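Side-chain contacts in N-deoxyribosyltransferase (Bacillus psychrosaccharolyticus, PDB 6EVS), which probably catalyses the transfer of 2'-deoxyribose from one nucleobase to another, exchanging the bases of nucleosides: residues W84-S89 / K94-F99; A66-G71 / Y127-L132. One frame throughout, in Å; residues are numbered along the deposited sequence.

Contact 1 of 2, residues W84-S89 / K94-F99; sequences WELGAS and KPVMLF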
ATOM      1  N   TRP A  84      -6.208  15.521  -7.703  1.00 27.98           N
ATOM      2  CA  TRP A  84      -6.581  14.242  -7.085  1.00 31.29           C
ATOM      3  C   TRP A  84      -5.742  13.100  -7.647  1.00 27.91           C
ATOM      4  O   TRP A  84      -5.225  12.249  -6.897  1.00 26.70           O
ATOM      5  CB  TRP A  84      -8.092  14.009  -7.314  1.00 31.39           C
ATOM      6  CG  TRP A  84      -8.703  12.824  -6.583  1.00 30.44           C
ATOM      7  CD1 TRP A  84      -9.445  12.860  -5.431  1.00 30.68           C
ATOM      8  CD2 TRP A  84      -8.616  11.442  -6.960  1.00 26.65           C
ATOM      9  NE1 TRP A  84      -9.805  11.580  -5.057  1.00 30.15           N
ATOM     10  CE2 TRP A  84      -9.325  10.694  -5.984  1.00 28.56           C
ATOM     11  CE3 TRP A  84      -8.026  10.764  -8.033  1.00 28.52           C
ATOM     12  CZ2 TRP A  84      -9.459   9.293  -6.051  1.00 33.56           C
ATOM     13  CZ3 TRP A  84      -8.143   9.349  -8.083  1.00 31.05           C
ATOM     14  CH2 TRP A  84      -8.852   8.644  -7.094  1.00 31.93           C
ATOM     15  N   GLU A  85      -5.570  13.069  -8.967  1.00 31.74           N
ATOM     16  CA  GLU A  85      -4.796  11.990  -9.576  1.00 24.41           C
ATOM     17  C   GLU A  85      -3.322  12.059  -9.203  1.00 23.31           C
ATOM     18  O   GLU A  85      -2.665  11.017  -9.140  1.00 23.66           O
ATOM     19  CB  GLU A  85      -4.960  12.019 -11.097  1.00 30.12           C
ATOM     20  CG  GLU A  85      -6.410  11.750 -11.502  1.00 26.27           C
ATOM     21  CD  GLU A  85      -6.665  11.962 -12.978  1.00 35.47           C
ATOM     22  OE1 GLU A  85      -5.951  12.759 -13.634  1.00 34.19           O
ATOM     23  OE2 GLU A  85      -7.610  11.329 -13.479  1.00 39.72           O
ATOM     24  N   LEU A  86      -2.769  13.253  -8.982  1.00 23.99           N
ATOM     25  CA  LEU A  86      -1.370  13.303  -8.529  1.00 23.46           C
ATOM     26  C   LEU A  86      -1.235  12.842  -7.082  1.00 28.57           C
ATOM     27  O   LEU A  86      -0.251  12.188  -6.732  1.00 26.11           O
ATOM     28  CB  LEU A  86      -0.791  14.719  -8.692  1.00 31.29           C
ATOM     29  CG  LEU A  86      -0.800  15.271 -10.116  1.00 30.06           C
ATOM     30  CD1 LEU A  86      -0.514  16.776 -10.080  1.00 27.90           C
ATOM     31  CD2 LEU A  86       0.231  14.549 -10.981  1.00 32.71           C
ATOM     32  N   GLY A  87      -2.205  13.167  -6.222  1.00 25.85           N
ATOM     33  CA  GLY A  87      -2.161  12.649  -4.860  1.00 25.40           C
ATOM     34  C   GLY A  87      -2.282  11.129  -4.812  1.00 21.91           C
ATOM     35  O   GLY A  87      -1.522  10.447  -4.121  1.00 21.28           O
ATOM     36  N   ALA A  88      -3.244  10.572  -5.559  1.00 21.87           N
ATOM     37  CA  ALA A  88      -3.321   9.117  -5.663  1.00 21.07           C
ATOM     38  C   ALA A  88      -2.015   8.530  -6.191  1.00 24.33           C
ATOM     39  O   ALA A  88      -1.487   7.554  -5.636  1.00 26.14           O
ATOM     40  CB  ALA A  88      -4.497   8.718  -6.560  1.00 23.39           C
ATOM     41  N   SER A  89      -1.481   9.113  -7.270  1.00 26.00           N
ATOM     42  CA  SER A  89      -0.238   8.618  -7.865  1.00 25.59           C
ATOM     43  C   SER A  89       0.878   8.549  -6.841  1.00 23.13           C
ATOM     44  O   SER A  89       1.627   7.565  -6.792  1.00 24.15           O
ATOM     45  CB  SER A  89       0.189   9.513  -9.042  1.00 26.10           C
ATOM     46  OG  SER A  89      -0.749   9.374 -10.112  1.00 26.84           O
ATOM     47  N   LYS A  94       3.984   6.006  -7.807  1.00 24.93           N
ATOM     48  CA  LYS A  94       4.340   6.366  -9.173  1.00 19.86           C
ATOM     49  C   LYS A  94       5.130   7.669  -9.159  1.00 32.56           C
ATOM     50  O   LYS A  94       4.643   8.662  -8.600  1.00 31.73           O
ATOM     51  CB  LYS A  94       3.090   6.557 -10.030  1.00 24.18           C
ATOM     52  CG  LYS A  94       2.107   5.441  -9.845  1.00 28.75           C
ATOM     53  CD  LYS A  94       2.689   4.201 -10.400  1.00 26.02           C
ATOM     54  CE  LYS A  94       1.604   3.090 -10.500  1.00 26.99           C
ATOM     55  NZ  LYS A  94       2.320   1.840 -10.882  1.00 31.24           N
ATOM     56  N   PRO A  95       6.328   7.716  -9.749  1.00 24.00           N
ATOM     57  CA  PRO A  95       7.028   9.006  -9.853  1.00 23.17           C
ATOM     58  C   PRO A  95       6.148  10.013 -10.589  1.00 29.89           C
ATOM     59  O   PRO A  95       5.531   9.692 -11.609  1.00 24.30           O
ATOM     60  CB  PRO A  95       8.294   8.661 -10.637  1.00 28.62           C
ATOM     61  CG  PRO A  95       8.610   7.232 -10.179  1.00 26.34           C
ATOM     62  CD  PRO A  95       7.193   6.591 -10.160  1.00 24.65           C
ATOM     63  N   VAL A  96       6.044  11.213 -10.040  1.00 25.93           N
ATOM     64  CA  VAL A  96       5.216  12.258 -10.633  1.00 29.78           C
ATOM     65  C   VAL A  96       6.108  13.245 -11.367  1.00 30.91           C
ATOM     66  O   VAL A  96       7.029  13.816 -10.777  1.00 28.48           O
ATOM     67  CB  VAL A  96       4.363  12.978  -9.576  1.00 33.71           C
ATOM     68  CG1 VAL A  96       3.764  14.244 -10.175  1.00 36.26           C
ATOM     69  CG2 VAL A  96       3.279  12.066  -9.062  1.00 35.26           C
ATOM     70  N   MET A  97       5.825  13.452 -12.652  1.00 26.97           N
ATOM     71  CA  MET A  97       6.392  14.544 -13.422  1.00 26.44           C
ATOM     72  C   MET A  97       5.324  15.602 -13.667  1.00 37.49           C
ATOM     73  O   MET A  97       4.155  15.279 -13.899  1.00 35.64           O
ATOM     74  CB  MET A  97       6.970  14.069 -14.757  1.00 27.05           C
ATOM     75  CG  MET A  97       8.260  13.210 -14.614  1.00 31.14           C
ATOM     76  SD  MET A  97       8.450  12.230 -16.098  1.00 43.84           S
ATOM     77  CE  MET A  97       9.611  13.062 -17.123  1.00 57.57           C
ATOM     78  N   LEU A  98       5.723  16.866 -13.619  1.00 35.85           N
ATOM     79  CA  LEU A  98       4.764  17.955 -13.716  1.00 36.55           C
ATOM     80  C   LEU A  98       5.265  18.979 -14.721  1.00 35.78           C
ATOM     81  O   LEU A  98       6.452  19.326 -14.736  1.00 37.21           O
ATOM     82  CB  LEU A  98       4.527  18.604 -12.343  1.00 36.96           C
ATOM     83  CG  LEU A  98       3.303  19.514 -12.193  1.00 52.80           C
ATOM     84  CD1 LEU A  98       2.026  18.692 -12.173  1.00 53.72           C
ATOM     85  CD2 LEU A  98       3.410  20.374 -10.938  1.00 48.14           C
ATOM     86  N   PHE A  99       4.352  19.443 -15.568  1.00 37.33           N
ATOM     87  CA  PHE A  99       4.618  20.483 -16.542  1.00 37.03           C
ATOM     88  C   PHE A  99       3.686  21.651 -16.249  1.00 36.27           C
ATOM     89  O   PHE A  99       2.472  21.467 -16.129  1.00 38.35           O
ATOM     90  CB  PHE A  99       4.416  19.970 -17.979  1.00 35.16           C
ATOM     91  CG  PHE A  99       4.707  21.011 -19.036  1.00 43.35           C
ATOM     92  CD1 PHE A  99       3.705  21.828 -19.511  1.00 42.83           C
ATOM     93  CD2 PHE A  99       5.990  21.170 -19.542  1.00 51.59           C
ATOM     94  CE1 PHE A  99       3.974  22.802 -20.468  1.00 45.98           C
ATOM     95  CE2 PHE A  99       6.263  22.140 -20.505  1.00 47.89           C
ATOM     96  CZ  PHE A  99       5.257  22.946 -20.967  1.00 45.80           C
TER

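Contact 2 of 2, residues A66-G71 / Y127-L132; sequences ADITFG and YDFATL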
ATOM      1  N   ALA A  66       0.430   2.471 -15.072  1.00 23.78           N
ATOM      2  CA  ALA A  66       1.494   3.357 -15.528  1.00 26.85           C
ATOM      3  C   ALA A  66       2.756   3.206 -14.673  1.00 28.99           C
ATOM      4  O   ALA A  66       2.684   2.896 -13.482  1.00 26.07           O
ATOM      5  CB  ALA A  66       1.029   4.813 -15.454  1.00 25.92           C
ATOM      6  N   ASP A  67       3.920   3.448 -15.303  1.00 25.74           N
ATOM      7  CA  ASP A  67       5.187   3.616 -14.584  1.00 28.38           C
ATOM      8  C   ASP A  67       5.300   4.992 -13.947  1.00 28.07           C
ATOM      9  O   ASP A  67       5.877   5.139 -12.859  1.00 25.27           O
ATOM     10  CB  ASP A  67       6.366   3.420 -15.539  1.00 26.47           C
ATOM     11  CG  ASP A  67       6.395   2.020 -16.141  1.00 31.89           C
ATOM     12  OD1 ASP A  67       6.536   1.909 -17.394  1.00 33.13           O
ATOM     13  OD2 ASP A  67       6.208   1.050 -15.349  1.00 35.50           O
ATOM     14  N   ILE A  68       4.765   6.008 -14.630  1.00 25.93           N
ATOM     15  CA  ILE A  68       4.969   7.414 -14.307  1.00 24.67           C
ATOM     16  C   ILE A  68       3.649   8.133 -14.564  1.00 27.10           C
ATOM     17  O   ILE A  68       2.973   7.859 -15.564  1.00 26.17           O
ATOM     18  CB  ILE A  68       6.054   8.058 -15.195  1.00 29.51           C
ATOM     19  CG1 ILE A  68       7.427   7.419 -14.972  1.00 27.80           C
ATOM     20  CG2 ILE A  68       6.076   9.602 -15.038  1.00 28.77           C
ATOM     21  CD1 ILE A  68       8.366   7.673 -16.135  1.00 32.50           C
ATOM     22  N   THR A  69       3.295   9.060 -13.689  1.00 24.27           N
ATOM     23  CA  THR A  69       2.187   9.968 -13.929  1.00 25.08           C
ATOM     24  C   THR A  69       2.732  11.337 -14.316  1.00 29.48           C
ATOM     25  O   THR A  69       3.462  11.970 -13.540  1.00 23.43           O
ATOM     26  CB  THR A  69       1.271  10.107 -12.725  1.00 21.55           C
ATOM     27  OG1 THR A  69       0.613   8.856 -12.490  1.00 20.99           O
ATOM     28  CG2 THR A  69       0.218  11.297 -12.942  1.00 26.34           C
ATOM     29  N   PHE A  70       2.362  11.807 -15.510  1.00 24.55           N
ATOM     30  CA  PHE A  70       2.814  13.096 -16.040  1.00 25.87           C
ATOM     31  C   PHE A  70       1.636  14.057 -15.983  1.00 33.02           C
ATOM     32  O   PHE A  70       0.627  13.837 -16.655  1.00 28.98           O
ATOM     33  CB  PHE A  70       3.326  12.930 -17.473  1.00 27.26           C
ATOM     34  CG  PHE A  70       4.013  14.157 -18.030  1.00 30.49           C
ATOM     35  CD1 PHE A  70       5.396  14.206 -18.147  1.00 36.70           C
ATOM     36  CD2 PHE A  70       3.268  15.256 -18.452  1.00 33.44           C
ATOM     37  CE1 PHE A  70       6.026  15.338 -18.651  1.00 42.19           C
ATOM     38  CE2 PHE A  70       3.899  16.385 -18.958  1.00 37.55           C
ATOM     39  CZ  PHE A  70       5.277  16.419 -19.061  1.00 41.01           C
ATOM     40  N   GLY A  71       1.756  15.108 -15.178  1.00 29.94           N
ATOM     41  CA  GLY A  71       0.655  16.022 -14.925  1.00 28.97           C
ATOM     42  C   GLY A  71       0.886  17.353 -15.617  1.00 29.64           C
ATOM     43  O   GLY A  71       2.031  17.752 -15.854  1.00 31.49           O
ATOM     44  N   TYR A 127      15.013  14.819 -21.069  1.00 39.76           N
ATOM     45  CA  TYR A 127      15.001  14.123 -19.786  1.00 42.84           C
ATOM     46  C   TYR A 127      15.323  12.639 -19.958  1.00 50.38           C
ATOM     47  O   TYR A 127      14.848  11.989 -20.895  1.00 36.72           O
ATOM     48  CB  TYR A 127      13.628  14.289 -19.131  1.00 35.70           C
ATOM     49  CG  TYR A 127      13.529  13.750 -17.727  1.00 35.59           C
ATOM     50  CD1 TYR A 127      14.058  14.456 -16.647  1.00 38.49           C
ATOM     51  CD2 TYR A 127      12.898  12.530 -17.476  1.00 34.14           C
ATOM     52  CE1 TYR A 127      13.953  13.961 -15.351  1.00 38.59           C
ATOM     53  CE2 TYR A 127      12.784  12.036 -16.189  1.00 40.47           C
ATOM     54  CZ  TYR A 127      13.316  12.749 -15.131  1.00 38.38           C
ATOM     55  OH  TYR A 127      13.201  12.244 -13.853  1.00 35.75           O
ATOM     56  N   ASP A 128      16.122  12.095 -19.038  1.00 36.26           N
ATOM     57  CA  ASP A 128      16.483  10.678 -19.071  1.00 36.76           C
ATOM     58  C   ASP A 128      15.421   9.892 -18.308  1.00 37.20           C
ATOM     59  O   ASP A 128      15.488   9.764 -17.084  1.00 34.75           O
ATOM     60  CB  ASP A 128      17.872  10.456 -18.482  1.00 42.89           C
ATOM     61  CG  ASP A 128      18.425   9.071 -18.795  1.00 51.44           C
ATOM     62  OD1 ASP A 128      17.626   8.140 -19.048  1.00 51.71           O
ATOM     63  OD2 ASP A 128      19.661   8.912 -18.787  1.00 59.61           O
ATOM     64  N   PHE A 129      14.443   9.356 -19.043  1.00 33.27           N
ATOM     65  CA  PHE A 129      13.370   8.571 -18.440  1.00 31.40           C
ATOM     66  C   PHE A 129      13.880   7.248 -17.873  1.00 37.90           C
ATOM     67  O   PHE A 129      13.276   6.700 -16.943  1.00 43.89           O
ATOM     68  CB  PHE A 129      12.282   8.287 -19.479  1.00 36.88           C
ATOM     69  CG  PHE A 129      11.380   9.445 -19.757  1.00 35.22           C
ATOM     70  CD1 PHE A 129      11.781  10.461 -20.612  1.00 38.15           C
ATOM     71  CD2 PHE A 129      10.121   9.514 -19.183  1.00 37.62           C
ATOM     72  CE1 PHE A 129      10.934  11.529 -20.890  1.00 36.88           C
ATOM     73  CE2 PHE A 129       9.272  10.567 -19.459  1.00 39.85           C
ATOM     74  CZ  PHE A 129       9.680  11.582 -20.308  1.00 41.12           C
ATOM     75  N   ALA A 130      14.967   6.713 -18.432  1.00 42.86           N
ATOM     76  CA  ALA A 130      15.490   5.429 -17.973  1.00 44.79           C
ATOM     77  C   ALA A 130      15.997   5.517 -16.536  1.00 49.12           C
ATOM     78  O   ALA A 130      15.655   4.677 -15.695  1.00 47.81           O
ATOM     79  CB  ALA A 130      16.607   4.955 -18.907  1.00 48.53           C
ATOM     80  N   THR A 131      16.812   6.537 -16.235  1.00 42.37           N
ATOM     81  CA  THR A 131      17.405   6.694 -14.911  1.00 38.88           C
ATOM     82  C   THR A 131      16.569   7.555 -13.975  1.00 41.43           C
ATOM     83  O   THR A 131      16.775   7.494 -12.753  1.00 31.74           O
ATOM     84  CB  THR A 131      18.807   7.299 -15.017  1.00 45.63           C
ATOM     85  OG1 THR A 131      18.741   8.552 -15.706  1.00 46.88           O
ATOM     86  CG2 THR A 131      19.745   6.364 -15.771  1.00 43.31           C
ATOM     87  N   LEU A 132      15.652   8.360 -14.514  1.00 36.05           N
ATOM     88  CA  LEU A 132      14.726   9.157 -13.718  1.00 32.08           C
ATOM     89  C   LEU A 132      15.449  10.061 -12.710  1.00 30.62           C
ATOM     90  O   LEU A 132      15.222   9.966 -11.501  1.00 30.88           O
ATOM     91  CB  LEU A 132      13.732   8.240 -13.019  1.00 35.05           C
ATOM     92  CG  LEU A 132      12.423   8.789 -12.466  1.00 41.41           C
ATOM     93  CD1 LEU A 132      11.306   8.591 -13.489  1.00 40.11           C
ATOM     94  CD2 LEU A 132      12.060   8.113 -11.150  1.00 39.19           C
TER

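Contact 1 of 2, residues W84-S89 / K94-F99
In the second half of a beta-alpha-beta crossover, Leu86 and Ser89 of helix 80-91 pack on Val96 and Leu98 of strand 96-99, while the backbone of Ser89 is tied to that of Lys94. Leu86 carries the apolar part with both branches. Its CD2 meets Val96 CG1 at 3.6 Å, and its CD1 lies 3.8 Å from Leu98 CD1, so the fork of the leucine spans two residues that project from the same side of the strand. Leu86 crosses both partners at about a right angle. Val96 uses both methyls: with CG1 anti to the backbone N (chi1 167°) and CG2 beside that N, CG1 takes Leu86 while CG2 lies 4.0 Å from Ser89 CB.

The axes of helix segment 84-89 and strand 96-99 run roughly antiparallel (154°), 9.8 Å apart at closest approach, as expected where a crossover helix leads back over a parallel sheet; the preceding strand of the unit is 68-72. The short turn between helix and strand is closed by Lys94 N, which gives a hydrogen bond of 3.0 Å to Ser89 O. Lys94 also lays the start of its side chain, CB and CG, against Ser89 O. A bend at chi2 then carries the chain away, and its NZ bonds to the carbonyls of Lys64 and Ala66 at the end of helix 49-65.

The polar end of Ser89 is turned back onto its own helix: OG, beside the backbone N, donates a 2.7 Å hydrogen bond to Glu85 O. That carbonyl also accepts Ser89 N, the two donors arriving from opposite faces of its plane. A hydrogen bond between Ser89 OG and Thr69 OG1 of strand 68-72 ties the buried hydroxyl to the sheet.

Contact 2 of 2, residues A66-G71 / Y127-L132
Ile68, near the start of strand 68-72, touches both Phe129 and Leu132 of the loop that follows helix 121-126 with a single methyl. The contact across the two segments is apolar. Ile68 CD1 comes to the edge of the Phe129 ring, near its plane, 4.0 Å from CD2, and the two side chains cross at about a right angle. The same CD1 is 4.1 Å from Leu132 CD1; here the side chains slide past each other in opposite directions. Ile68 reaches both because CG1 stands anti to the carbonyl carbon (chi1 -63°) and CD1 continues the extended chain (chi2 160°).

Within the loop, Tyr127 CD2 lies over one face of the Phe129 ring, 3.9 Å above its plane and offset toward the rim. A further apolar neighbour, Met97 on the adjacent strand 96-99, touches Ile68, Tyr127 and Phe129.

Polar bonds shape the loop's backbone. Leu132 N bonds to Asp128 O at 2.9 Å, and Asp128 OD1 receives weak bonds from the N atoms of Ala130 and Thr131. The turn also meets a neighbouring subunit: His62 of the third subunit bonds through NE2 to Thr131 O, and its side chain packs against Leu132.

With just one methyl bridging to the loop and no polar bond across, the contact depends on shape and burial and sets no hydrogen-bonded register between strand and loop.

How the contacts relate
The two contacts, with centres about 11 Å apart, approach the same parallel sheet: contact 1 joins helix 80-91 to strand 96-99, and contact 2 joins the adjacent strand 68-72 to the loop 127-132. Along the chain, contact 1 is nested inside the loop closed by contact 2. The strands are linked by a probable hydrogen bond of 2.7 Å from Gly71 N to Met97 O. The bonds Ser89 OG to Thr69 OG1 and Lys94 NZ to Ala66 O, each 2.8 Å, also run between the contacts. Pro95 of contact 1 touches Leu132 of contact 2. Both contacts reach the third subunit, and contact 1 also meets the second, whose Trp84 packs on Leu86.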